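Local coordinates for protein phosphoribosylamine--glycine ligase (Thermotoga maritima, PDB 1VKZ) that catalyses the ATP-dependent ligation of glycine to 5-phosphoribosylamine, giving glycinamide ribonucleotide, ADP and phosphate in de novo purine synthesis, at residues N92-V97 and E312-G317; M200-V203 and F208-L211; I146-L151 and S171-G176; Y109-M114 and V187-L192; K218-M221 and G226-T229. One frame throughout, in Å; residues are numbered along the deposited sequence.

Contact 1 (N92-V97 and E312-G317); sequences NVFGPV and EGYRGG
Phe-94 lies against the last turn of helix 303-315, where Gly-313 and Tyr-314 receive its ring. This is the tight part of the contact. Phe-94 CE1 is 3.6 Å from the backbone N of Tyr-314 and 3.8 Å from Gly-313 C. Gly-313 has no side chain, and a CB there would come tight against Phe-94 CZ. Tyr-314 CB sits over one face of the Phe-94 ring. Both side chains leave the backbone with CG anti to N (chi1 -175° for Phe-94, -178° for Tyr-314), and they slide past each other in opposite directions. Phe-94 CB then comes 4.0 Å from Tyr-314 CD1. The far end of the tyrosine runs beside Asn-92. Tyr-314 CE1 is 3.5 Å from Asn-92 O, and Tyr-314 OH is 3.6 Å from Asn-92 CA. The Asn-92 amide turns to another partner: ND2 bonds to Pro-69 O. Cutting Tyr-314 back to alanine is likely to strip the ring packing from Phe-94 CB and open a gap beside the Asn-92 carbonyl. The loose side begins just past the tyrosine. Arg-315 is not modelled beyond CB, and Gly-316 is exposed. Outside the two segments, Phe-269 meets the Phe-94 ring edge-to-face. Phe-94 is also the centre of an inverse gamma turn, while Gly-316, with positive phi, ends the helix in a Schellman motif. The arrangement is packing between a loop of the Rossmann-like N domain and the C-terminal end of a helix in the ATP-grasp region.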
# COMPACT_ATOMS: atom_id res chain seq x y z
N ASN A 92 10.51 -3.01 19.15
CA ASN A 92 11.24 -3.42 17.96
C ASN A 92 10.66 -3.07 16.61
O ASN A 92 11.35 -2.97 15.56
CB ASN A 92 11.25 -4.95 17.97
CG ASN A 92 12.53 -5.47 18.28
OD1 ASN A 92 13.22 -4.90 19.08
ND2 ASN A 92 12.91 -6.56 17.62
N VAL A 93 9.35 -3.05 16.61
CA VAL A 93 8.60 -3.03 15.38
C VAL A 93 8.33 -1.61 14.94
O VAL A 93 7.82 -0.79 15.69
CB VAL A 93 7.31 -3.86 15.55
CG1 VAL A 93 6.49 -3.84 14.30
CG2 VAL A 93 7.68 -5.32 15.97
N PHE A 94 8.73 -1.29 13.72
CA PHE A 94 8.63 0.06 13.25
C PHE A 94 7.26 0.23 12.56
O PHE A 94 7.14 0.26 11.36
CB PHE A 94 9.81 0.43 12.33
CG PHE A 94 9.81 1.88 11.89
CD1 PHE A 94 9.71 2.90 12.84
CD2 PHE A 94 9.83 2.23 10.56
CE1 PHE A 94 9.67 4.22 12.45
CE2 PHE A 94 9.82 3.55 10.16
CZ PHE A 94 9.74 4.55 11.11
N GLY A 95 6.24 0.32 13.38
CA GLY A 95 4.93 0.48 12.92
C GLY A 95 4.06 0.68 14.11
O GLY A 95 4.45 0.34 15.18
N PRO A 96 2.88 1.25 13.91
CA PRO A 96 2.09 1.72 15.03
C PRO A 96 1.44 0.59 15.83
O PRO A 96 1.19 -0.48 15.28
CB PRO A 96 1.04 2.58 14.35
CG PRO A 96 0.88 1.99 13.06
CD PRO A 96 2.20 1.50 12.63
N VAL A 97 1.15 0.86 17.10
CA VAL A 97 0.35 -0.08 17.93
C VAL A 97 -1.05 -0.28 17.39
O VAL A 97 -1.53 0.51 16.61
CB VAL A 97 0.25 0.38 19.41
CG1 VAL A 97 1.64 0.48 20.05
CG2 VAL A 97 -0.49 1.69 19.57
N GLU A 312 16.49 6.71 11.02
CA GLU A 312 16.39 7.89 11.84
C GLU A 312 15.06 7.95 12.55
O GLU A 312 15.01 8.31 13.72
CB GLU A 312 16.59 9.14 10.99
CG GLU A 312 18.04 9.39 10.66
CD GLU A 312 18.93 9.27 11.90
OE1 GLU A 312 18.47 9.68 13.01
OE2 GLU A 312 20.06 8.75 11.78
N GLY A 313 13.99 7.62 11.85
CA GLY A 313 12.67 7.55 12.45
C GLY A 313 12.59 6.47 13.52
O GLY A 313 12.15 6.73 14.65
N TYR A 314 13.05 5.28 13.19
CA TYR A 314 13.16 4.20 14.18
C TYR A 314 13.99 4.58 15.38
O TYR A 314 13.63 4.26 16.51
CB TYR A 314 13.80 2.95 13.58
CG TYR A 314 13.87 1.83 14.58
CD1 TYR A 314 12.72 1.18 15.01
CD2 TYR A 314 15.09 1.43 15.12
CE1 TYR A 314 12.77 0.15 15.95
CE2 TYR A 314 15.15 0.40 16.06
CZ TYR A 314 13.98 -0.23 16.46
OH TYR A 314 14.04 -1.25 17.38
N ARG A 315 15.12 5.23 15.14
CA ARG A 315 16.07 5.53 16.22
C ARG A 315 15.62 6.72 17.07
O ARG A 315 16.21 7.00 18.12
CB ARG A 315 17.47 5.77 15.64
N GLY A 316 14.58 7.42 16.64
CA GLY A 316 14.13 8.62 17.35
C GLY A 316 14.84 9.90 16.94
O GLY A 316 14.62 10.94 17.54
N GLY A 317 15.67 9.83 15.90
CA GLY A 317 16.41 11.00 15.44
C GLY A 317 15.69 11.78 14.35
O GLY A 317 14.57 11.42 13.92

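Contact 2 (M200-V203 and F208-L211); sequences MAVV and FVIL
The ring of Phe-208 has Ala-201 CB near it, at a slant. Outside the hairpin it meets the ring of Phe-252 on helix 242-261, with the planes about 30° apart. Its CG stands between the backbone N and the carbonyl carbon (chi1 61°), the crowded position, and the ring end leads away from the partner strand. Phe-208 CB stays close, 3.8 Å from Val-203 CG2 and 4.2 Å from Ala-201 CB. Ile-210 shares this face of the sheet with Ala-201, Val-203 and Phe-208, and helix 242-261 packs on it.

The peptide groups are the other flat units. Val-202 and Val-209 form a hydrogen-bonded pair. Val-209 N reaches Val-202 O at 2.8 Å. The return bond, from Val-202 N to Val-209 O, is 3.0 Å and lies in the carbonyl plane, but it is more bent at the hydrogen. Leu-211 N gives the straightest bond, 2.8 Å to Met-200 O with 175° at the hydrogen. Ala-201 with Ile-210 and Val-203 with Phe-208 are the non-hydrogen-bonded pairs.

On the face of Val-202 and Val-209, Val-202 CB lies 4.2 Å from Val-209 CG2. Phe-269 also packs on Val-202. In a separate contact, Val-202 CG2 lies 4.0 Å from Leu-211 CD1, and those two side chains cross at a slant. This is an antiparallel beta hairpin, strands 195-204 and 207-210, at the edge of a four-stranded sheet in the ATP-grasp domain.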
# COMPACT_ATOMS: atom_id res chain seq x y z
N MSE A 200 2.50 9.39 1.24
CA MSE A 200 3.13 8.45 2.14
C MSE A 200 4.22 9.14 2.91
O MSE A 200 4.98 9.95 2.39
CB MSE A 200 3.78 7.30 1.35
CG MSE A 200 3.01 5.99 1.36
SE MSE A 200 3.31 4.93 -0.30
CE MSE A 200 1.96 5.99 -1.42
N ALA A 201 4.33 8.78 4.17
CA ALA A 201 5.37 9.36 4.98
C ALA A 201 5.99 8.35 5.94
O ALA A 201 5.33 7.39 6.42
CB ALA A 201 4.81 10.55 5.72
N VAL A 202 7.27 8.58 6.22
CA VAL A 202 7.96 7.97 7.35
C VAL A 202 7.72 8.90 8.51
O VAL A 202 7.87 10.11 8.38
CB VAL A 202 9.48 7.79 7.12
CG1 VAL A 202 10.06 6.90 8.17
CG2 VAL A 202 9.77 7.19 5.75
N VAL A 203 7.35 8.32 9.64
CA VAL A 203 6.77 9.03 10.76
C VAL A 203 7.39 8.57 12.10
O VAL A 203 7.63 7.37 12.31
CB VAL A 203 5.26 8.80 10.84
CG1 VAL A 203 4.69 9.44 12.11
CG2 VAL A 203 4.54 9.34 9.61
N PHE A 208 7.61 13.83 10.59
CA PHE A 208 7.41 12.99 9.41
C PHE A 208 8.19 13.51 8.20
O PHE A 208 8.46 14.71 8.10
CB PHE A 208 5.91 12.87 9.06
CG PHE A 208 5.25 14.18 8.73
CD1 PHE A 208 4.74 14.99 9.72
CD2 PHE A 208 5.12 14.58 7.43
CE1 PHE A 208 4.13 16.21 9.41
CE2 PHE A 208 4.53 15.81 7.12
CZ PHE A 208 4.03 16.61 8.12
N VAL A 209 8.52 12.62 7.27
CA VAL A 209 9.02 13.04 5.97
C VAL A 209 8.10 12.46 4.94
O VAL A 209 7.73 11.30 5.03
CB VAL A 209 10.52 12.68 5.71
CG1 VAL A 209 11.33 12.90 6.97
CG2 VAL A 209 10.72 11.27 5.22
N ILE A 210 7.70 13.27 3.98
CA ILE A 210 6.85 12.80 2.88
C ILE A 210 7.72 12.18 1.80
O ILE A 210 8.71 12.73 1.41
CB ILE A 210 6.01 13.94 2.31
CG1 ILE A 210 5.04 14.44 3.37
CG2 ILE A 210 5.21 13.44 1.11
CD1 ILE A 210 4.17 15.55 2.95
N LEU A 211 7.33 11.00 1.33
CA LEU A 211 8.07 10.32 0.29
C LEU A 211 7.67 10.81 -1.12
O LEU A 211 6.65 11.45 -1.30
CB LEU A 211 7.86 8.83 0.46
CG LEU A 211 8.49 8.36 1.76
CD1 LEU A 211 8.11 6.91 2.10
CD2 LEU A 211 9.99 8.52 1.66

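Contact 3 (I146-L151 and S171-G176); sequences IKADGL and SKLIIG
Strand 146-148 and the last turns of the helix that includes 171-175 face each other at Ala-148 and Leu-173, whose CA atoms are 7.0 Å apart. This is a helix packed on an antiparallel sheet of the ATP-grasp domain, within the span predicted to bind ATP. One helix side chain carries the contact. Leu-173 points at the strand and divides its two methyl groups there. Its CG is anti to the backbone N (chi1 -176°), which carries the branch toward the strand. Leu-173 CD2 lies 4.0 Å from Ile-146 CG2 and 4.0 Å from the backbone N of Ala-148. Leu-173 CD1 lies beside the alanine methyl, 4.1 Å from Ala-148 CB. CD2 is equally far from that CB, so the methyl of Ala-148 is straddled by the fork of the leucine. Ile-146 and Leu-173 slide past each other in opposite directions.

Leu-158 of strand 157-160 also touches Leu-173, as do Leu-178 and Ile-179 of the following loop. Lys-147, between the two strand residues, points away from the helix. With methyl groups alone meeting the branches of Leu-173, apart from one peptide nitrogen, the chemistry here is apolar packing and burial.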
# COMPACT_ATOMS: atom_id res chain seq x y z
N ILE A 146 -19.95 3.27 -0.59
CA ILE A 146 -20.13 2.49 0.62
C ILE A 146 -18.79 1.87 0.92
O ILE A 146 -18.14 1.37 0.02
CB ILE A 146 -21.17 1.37 0.37
CG1 ILE A 146 -22.56 1.96 0.08
CG2 ILE A 146 -21.22 0.39 1.50
CD1 ILE A 146 -23.24 2.63 1.29
N LYS A 147 -18.38 1.91 2.18
CA LYS A 147 -17.11 1.39 2.60
C LYS A 147 -17.27 0.50 3.81
O LYS A 147 -17.78 0.94 4.83
CB LYS A 147 -16.16 2.53 2.96
CG LYS A 147 -16.11 3.67 1.97
CD LYS A 147 -14.85 4.50 2.20
CE LYS A 147 -15.18 5.97 2.36
NZ LYS A 147 -13.96 6.85 2.43
N ALA A 148 -16.81 -0.73 3.69
CA ALA A 148 -16.75 -1.64 4.82
C ALA A 148 -15.90 -1.11 5.97
O ALA A 148 -14.79 -0.67 5.75
CB ALA A 148 -16.19 -2.96 4.36
N ASP A 149 -16.41 -1.17 7.19
CA ASP A 149 -15.61 -0.73 8.33
C ASP A 149 -14.27 -1.45 8.39
O ASP A 149 -13.23 -0.81 8.53
CB ASP A 149 -16.33 -0.96 9.67
CG ASP A 149 -15.53 -0.37 10.87
OD1 ASP A 149 -14.78 0.59 10.67
OD2 ASP A 149 -15.61 -0.77 12.05
N GLY A 150 -14.31 -2.77 8.29
CA GLY A 150 -13.13 -3.59 8.47
C GLY A 150 -12.33 -3.79 7.22
O GLY A 150 -12.68 -3.33 6.13
N LEU A 151 -11.21 -4.47 7.40
CA LEU A 151 -10.33 -4.83 6.30
C LEU A 151 -11.08 -5.79 5.38
O LEU A 151 -11.82 -6.67 5.85
CB LEU A 151 -9.08 -5.51 6.83
CG LEU A 151 -8.32 -4.75 7.92
CD1 LEU A 151 -7.29 -5.68 8.56
CD2 LEU A 151 -7.66 -3.51 7.33
N SER A 171 -26.12 -3.72 1.80
CA SER A 171 -26.81 -4.47 2.84
C SER A 171 -26.10 -5.79 3.08
O SER A 171 -25.89 -6.19 4.22
CB SER A 171 -28.24 -4.76 2.40
OG SER A 171 -28.90 -3.58 1.99
N LYS A 172 -25.79 -6.48 1.98
CA LYS A 172 -25.06 -7.75 1.98
C LYS A 172 -23.70 -7.56 2.54
O LYS A 172 -23.18 -8.43 3.20
CB LYS A 172 -24.89 -8.31 0.56
CG LYS A 172 -26.11 -9.01 -0.00
CD LYS A 172 -25.84 -9.50 -1.41
CE LYS A 172 -27.11 -10.01 -2.09
NZ LYS A 172 -28.07 -8.89 -2.36
N LEU A 173 -23.09 -6.41 2.24
CA LEU A 173 -21.78 -6.07 2.81
C LEU A 173 -21.83 -5.90 4.34
O LEU A 173 -20.88 -6.25 5.04
CB LEU A 173 -21.22 -4.80 2.16
CG LEU A 173 -19.80 -4.34 2.58
CD1 LEU A 173 -18.78 -5.43 2.34
CD2 LEU A 173 -19.39 -3.12 1.85
N ILE A 174 -22.93 -5.33 4.83
CA ILE A 174 -23.13 -5.17 6.28
C ILE A 174 -23.26 -6.55 6.95
O ILE A 174 -22.61 -6.83 7.95
CB ILE A 174 -24.40 -4.29 6.59
CG1 ILE A 174 -24.17 -2.83 6.19
CG2 ILE A 174 -24.76 -4.34 8.08
CD1 ILE A 174 -25.44 -2.07 5.90
N ILE A 175 -24.09 -7.41 6.37
CA ILE A 175 -24.46 -8.70 6.97
C ILE A 175 -23.48 -9.83 6.66
O ILE A 175 -23.69 -10.95 7.09
CB ILE A 175 -25.84 -9.09 6.49
CG1 ILE A 175 -26.83 -7.97 6.78
CG2 ILE A 175 -26.31 -10.39 7.17
CD1 ILE A 175 -28.11 -8.11 5.95
N GLY A 176 -22.40 -9.53 5.95
CA GLY A 176 -21.36 -10.52 5.66
C GLY A 176 -21.67 -11.43 4.49
O GLY A 176 -20.97 -12.40 4.26

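Contact 4 (Y109-M114 and V187-L192); sequences YAKRFM and VIDEFL
In the ATP-grasp domain, Lys-111 of helix 107-116 reaches across to Val-187 and Asp-189 of strand 186-190, part of a four-stranded antiparallel sheet. The strand residues fall within the span predicted to bind ATP. Lys-111 is buried, and its chain is bent at chi2 (-59°) and chi3 (-143°). The first part of the chain is hydrocarbon packing: Lys-111 CG lies 4.0 Å from Val-187 CG1, and the two side chains pass at an angle. Beyond the bends the amine reaches the carboxylate. Lys-111 NZ makes a salt bridge of 2.9 Å with Asp-189 OD1, although its hydrogen-bond geometry is weak. Two other acceptors hold the same amine: Ala-122 O and Thr-121 OG1. The carboxylate is shared as well, since Asp-189 OD2 forms a salt bridge with Lys-147 of the adjoining strand. Phe-124 packs on all three residues of the contact. Without the Asp-189 carboxylate, as with an alanine here, two buried lysines would probably lose their common counter-charge, and the end of Lys-147 would be less firmly placed. The lysine chain lies close along the acid, too: Lys-111 CE is 3.0 Å from Asp-189 OD1 and 3.6 Å from Asp-189 OD2.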
# COMPACT_ATOMS: atom_id res chain seq x y z
N TYR A 109 -14.00 4.23 12.63
CA TYR A 109 -13.16 4.95 13.56
C TYR A 109 -12.43 6.06 12.85
O TYR A 109 -12.33 7.16 13.37
CB TYR A 109 -12.18 4.04 14.29
CG TYR A 109 -11.16 4.79 15.14
CD1 TYR A 109 -11.46 5.18 16.43
CD2 TYR A 109 -9.91 5.10 14.64
CE1 TYR A 109 -10.53 5.85 17.22
CE2 TYR A 109 -8.98 5.77 15.41
CZ TYR A 109 -9.30 6.14 16.69
OH TYR A 109 -8.39 6.80 17.46
N ALA A 110 -11.92 5.79 11.64
CA ALA A 110 -11.07 6.76 10.96
C ALA A 110 -11.86 8.02 10.71
O ALA A 110 -11.35 9.13 10.90
CB ALA A 110 -10.51 6.18 9.67
N LYS A 111 -13.12 7.85 10.32
CA LYS A 111 -13.99 9.00 10.03
C LYS A 111 -14.33 9.84 11.23
O LYS A 111 -14.41 11.06 11.12
CB LYS A 111 -15.29 8.52 9.40
CG LYS A 111 -15.15 8.21 7.97
CD LYS A 111 -14.70 9.44 7.19
CE LYS A 111 -15.34 9.54 5.81
NZ LYS A 111 -15.27 10.94 5.26
N ARG A 112 -14.54 9.19 12.37
CA ARG A 112 -14.87 9.93 13.57
C ARG A 112 -13.67 10.67 14.09
O ARG A 112 -13.76 11.79 14.61
CB ARG A 112 -15.47 8.98 14.59
CG ARG A 112 -16.94 8.75 14.29
CD ARG A 112 -17.48 7.46 14.76
NE ARG A 112 -18.89 7.30 14.44
CZ ARG A 112 -19.62 6.27 14.87
NH1 ARG A 112 -19.06 5.30 15.58
NH2 ARG A 112 -20.91 6.20 14.56
N PHE A 113 -12.53 10.04 13.93
CA PHE A 113 -11.25 10.62 14.25
C PHE A 113 -11.07 11.92 13.47
O PHE A 113 -10.83 12.98 14.04
CB PHE A 113 -10.16 9.61 13.87
CG PHE A 113 -8.78 10.11 14.05
CD1 PHE A 113 -8.21 10.16 15.31
CD2 PHE A 113 -8.05 10.57 12.99
CE1 PHE A 113 -6.93 10.62 15.46
CE2 PHE A 113 -6.77 11.07 13.15
CZ PHE A 113 -6.21 11.09 14.38
N MSE A 114 -11.21 11.83 12.16
CA MSE A 114 -11.02 12.99 11.31
C MSE A 114 -12.02 14.17 11.61
O MSE A 114 -11.67 15.35 11.58
CB MSE A 114 -11.14 12.54 9.87
CG MSE A 114 -10.05 11.62 9.45
SE MSE A 114 -10.18 11.24 7.54
CE MSE A 114 -11.06 9.46 7.46
N VAL A 187 -19.43 2.80 6.21
CA VAL A 187 -19.43 4.24 5.99
C VAL A 187 -20.16 4.52 4.67
O VAL A 187 -19.97 3.83 3.66
CB VAL A 187 -17.97 4.83 5.90
CG1 VAL A 187 -18.00 6.36 5.83
CG2 VAL A 187 -17.12 4.34 7.09
N ILE A 188 -21.00 5.54 4.69
CA ILE A 188 -21.55 6.04 3.46
C ILE A 188 -20.81 7.35 3.27
O ILE A 188 -20.85 8.20 4.13
CB ILE A 188 -23.05 6.23 3.60
CG1 ILE A 188 -23.66 5.00 4.32
CG2 ILE A 188 -23.67 6.46 2.21
CD1 ILE A 188 -25.10 5.14 4.75
N ASP A 189 -20.07 7.46 2.18
CA ASP A 189 -19.23 8.62 1.98
C ASP A 189 -19.80 9.43 0.83
O ASP A 189 -20.26 8.91 -0.19
CB ASP A 189 -17.80 8.16 1.66
CG ASP A 189 -16.72 8.88 2.51
OD1 ASP A 189 -17.09 9.65 3.42
OD2 ASP A 189 -15.47 8.73 2.33
N GLU A 190 -19.81 10.74 1.00
CA GLU A 190 -20.15 11.64 -0.06
C GLU A 190 -19.08 11.47 -1.13
O GLU A 190 -17.90 11.64 -0.85
CB GLU A 190 -20.16 13.05 0.51
CG GLU A 190 -20.12 14.16 -0.49
CD GLU A 190 -19.78 15.50 0.15
OE1 GLU A 190 -18.74 15.60 0.90
OE2 GLU A 190 -20.58 16.43 -0.11
N PHE A 191 -19.50 11.13 -2.35
CA PHE A 191 -18.57 10.98 -3.47
C PHE A 191 -18.04 12.33 -3.83
O PHE A 191 -18.79 13.30 -3.84
CB PHE A 191 -19.25 10.39 -4.67
CG PHE A 191 -18.33 10.17 -5.84
CD1 PHE A 191 -17.41 9.12 -5.83
CD2 PHE A 191 -18.43 10.99 -6.99
CE1 PHE A 191 -16.56 8.92 -6.95
CE2 PHE A 191 -17.61 10.78 -8.11
CZ PHE A 191 -16.68 9.74 -8.09
N LEU A 192 -16.72 12.37 -4.07
CA LEU A 192 -15.97 13.56 -4.40
C LEU A 192 -15.44 13.48 -5.83
O LEU A 192 -14.61 12.64 -6.16
CB LEU A 192 -14.79 13.70 -3.44
CG LEU A 192 -15.20 13.93 -1.98
CD1 LEU A 192 -14.01 13.88 -0.96
CD2 LEU A 192 -15.96 15.22 -1.87

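Contact 5 (K218-M221 and G226-T229); sequences KRLM and GPNT
Thr-229 grips the carbonyl of Lys-218 twice. Thr-229 N and Thr-229 OG1 each lie 2.7 Å from Lys-218 O and come from opposite faces of the carbonyl plane. Thr-229 OG1 sits between its own backbone N and carbonyl carbon (chi1 65°), which puts the hydroxyl above that plane. The next bond runs from Leu-220 N to Pro-227 O, 3.0 Å long and nearly along the C=O axis. Leu-220 also supplies the apolar touch: its CD2 is 3.6 Å from Pro-227 CD, and its CB packs on Thr-229 CG2.

Hydrogen bonds on both sides flank Arg-219 and Asn-228, the single bridge, an antiparallel non-hydrogen-bonded pair whose side chains diverge at the root. The chain turns a corner at Leu-220 and again at Gly-226. This is a surface contact between strand 215-219 and the short strand 227-228 of the ATP-grasp region, with Lys-218 near Glu-196, a predicted ATP-binding residue.

Further out, the Arg-219 chain bends at chi2 (-73°) and folds back. Its guanidinium stacks on the Asn-228 amide with the planes 22° apart. Asn-228 ND2 lies over one face, 3.4 Å from Arg-219 CZ, and Pro-227 lies at the edge. Arg-219 NH1 adds a weak bond of 3.0 Å to Gly-226 O. Gly-226 has positive phi, and a CB there would clash with Met-221 CG. Gly-231 N bonds to Thr-229 OG1, and Arg-407 NH1 bonds to Arg-219 O.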
# COMPACT_ATOMS: atom_id res chain seq x y z
N LYS A 218 -4.44 0.96 -10.71
CA LYS A 218 -5.28 0.02 -9.94
C LYS A 218 -6.03 -1.01 -10.78
O LYS A 218 -6.20 -2.14 -10.34
CB LYS A 218 -6.29 0.81 -9.10
CG LYS A 218 -5.73 1.30 -7.74
CD LYS A 218 -5.87 0.21 -6.66
CE LYS A 218 -7.37 -0.18 -6.34
NZ LYS A 218 -8.26 0.96 -5.88
N ARG A 219 -6.49 -0.63 -11.96
CA ARG A 219 -7.23 -1.55 -12.82
C ARG A 219 -6.33 -2.53 -13.50
O ARG A 219 -5.18 -2.26 -13.72
CB ARG A 219 -8.03 -0.77 -13.88
CG ARG A 219 -9.18 0.05 -13.32
CD ARG A 219 -10.34 -0.79 -12.88
NE ARG A 219 -11.44 0.02 -12.38
CZ ARG A 219 -12.56 -0.48 -11.85
NH1 ARG A 219 -12.74 -1.79 -11.73
NH2 ARG A 219 -13.50 0.35 -11.42
N LEU A 220 -6.87 -3.69 -13.84
CA LEU A 220 -6.10 -4.79 -14.42
C LEU A 220 -5.66 -4.52 -15.86
O LEU A 220 -4.65 -5.02 -16.32
CB LEU A 220 -6.96 -6.04 -14.40
CG LEU A 220 -6.41 -7.37 -14.91
CD1 LEU A 220 -5.35 -7.93 -13.96
CD2 LEU A 220 -7.58 -8.31 -15.08
N MSE A 221 -6.46 -3.73 -16.57
CA MSE A 221 -6.34 -3.62 -18.01
C MSE A 221 -6.16 -2.20 -18.49
O MSE A 221 -6.54 -1.24 -17.82
CB MSE A 221 -7.56 -4.21 -18.68
CG MSE A 221 -7.98 -5.54 -18.12
SE MSE A 221 -9.34 -6.29 -19.24
CE MSE A 221 -9.26 -8.22 -18.60
N GLY A 226 -11.34 -3.40 -16.71
CA GLY A 226 -11.23 -4.65 -15.97
C GLY A 226 -11.40 -4.41 -14.49
O GLY A 226 -11.70 -3.29 -14.09
N PRO A 227 -11.17 -5.44 -13.68
CA PRO A 227 -11.33 -5.34 -12.23
C PRO A 227 -10.27 -4.50 -11.59
O PRO A 227 -9.20 -4.34 -12.14
CB PRO A 227 -11.14 -6.79 -11.77
CG PRO A 227 -10.23 -7.39 -12.78
CD PRO A 227 -10.71 -6.78 -14.09
N ASN A 228 -10.55 -4.00 -10.41
CA ASN A 228 -9.54 -3.38 -9.57
C ASN A 228 -8.61 -4.46 -9.07
O ASN A 228 -9.01 -5.61 -8.89
CB ASN A 228 -10.18 -2.68 -8.36
CG ASN A 228 -10.67 -1.27 -8.67
OD1 ASN A 228 -9.87 -0.38 -9.00
ND2 ASN A 228 -11.99 -1.04 -8.54
N THR A 229 -7.35 -4.08 -8.88
CA THR A 229 -6.30 -4.96 -8.37
C THR A 229 -5.60 -4.20 -7.25
O THR A 229 -5.94 -3.07 -6.96
CB THR A 229 -5.25 -5.34 -9.48
OG1 THR A 229 -4.52 -4.18 -9.90
CG2 THR A 229 -5.90 -5.83 -10.73

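Contacts 3 and 4 share one sheet, where strands 144-148 and 186-190 are neighbours. The Lys-147 to Asp-189 salt bridge joins them, as does packing of Ile-146 CD1 on Ile-188 CG1 at 3.9 Å. Their centres are 14 Å apart. Contacts 1 and 2 touch as well: Phe-94 CZ is 3.8 Å from Val-202 CG1, so the N-domain loop rests on the 195-210 hairpin. Contact 5 touches none of the others; the nearest centre, that of contact 3, is 21 Å away. The side chain of Lys-218 is about 7 Å from that of Glu-285, a predicted magnesium ligand. The side chain of Asp-189 is about 8 Å from that of Glu-285. For Ala-148 and Glu-285 the side chains are about 10 Å apart.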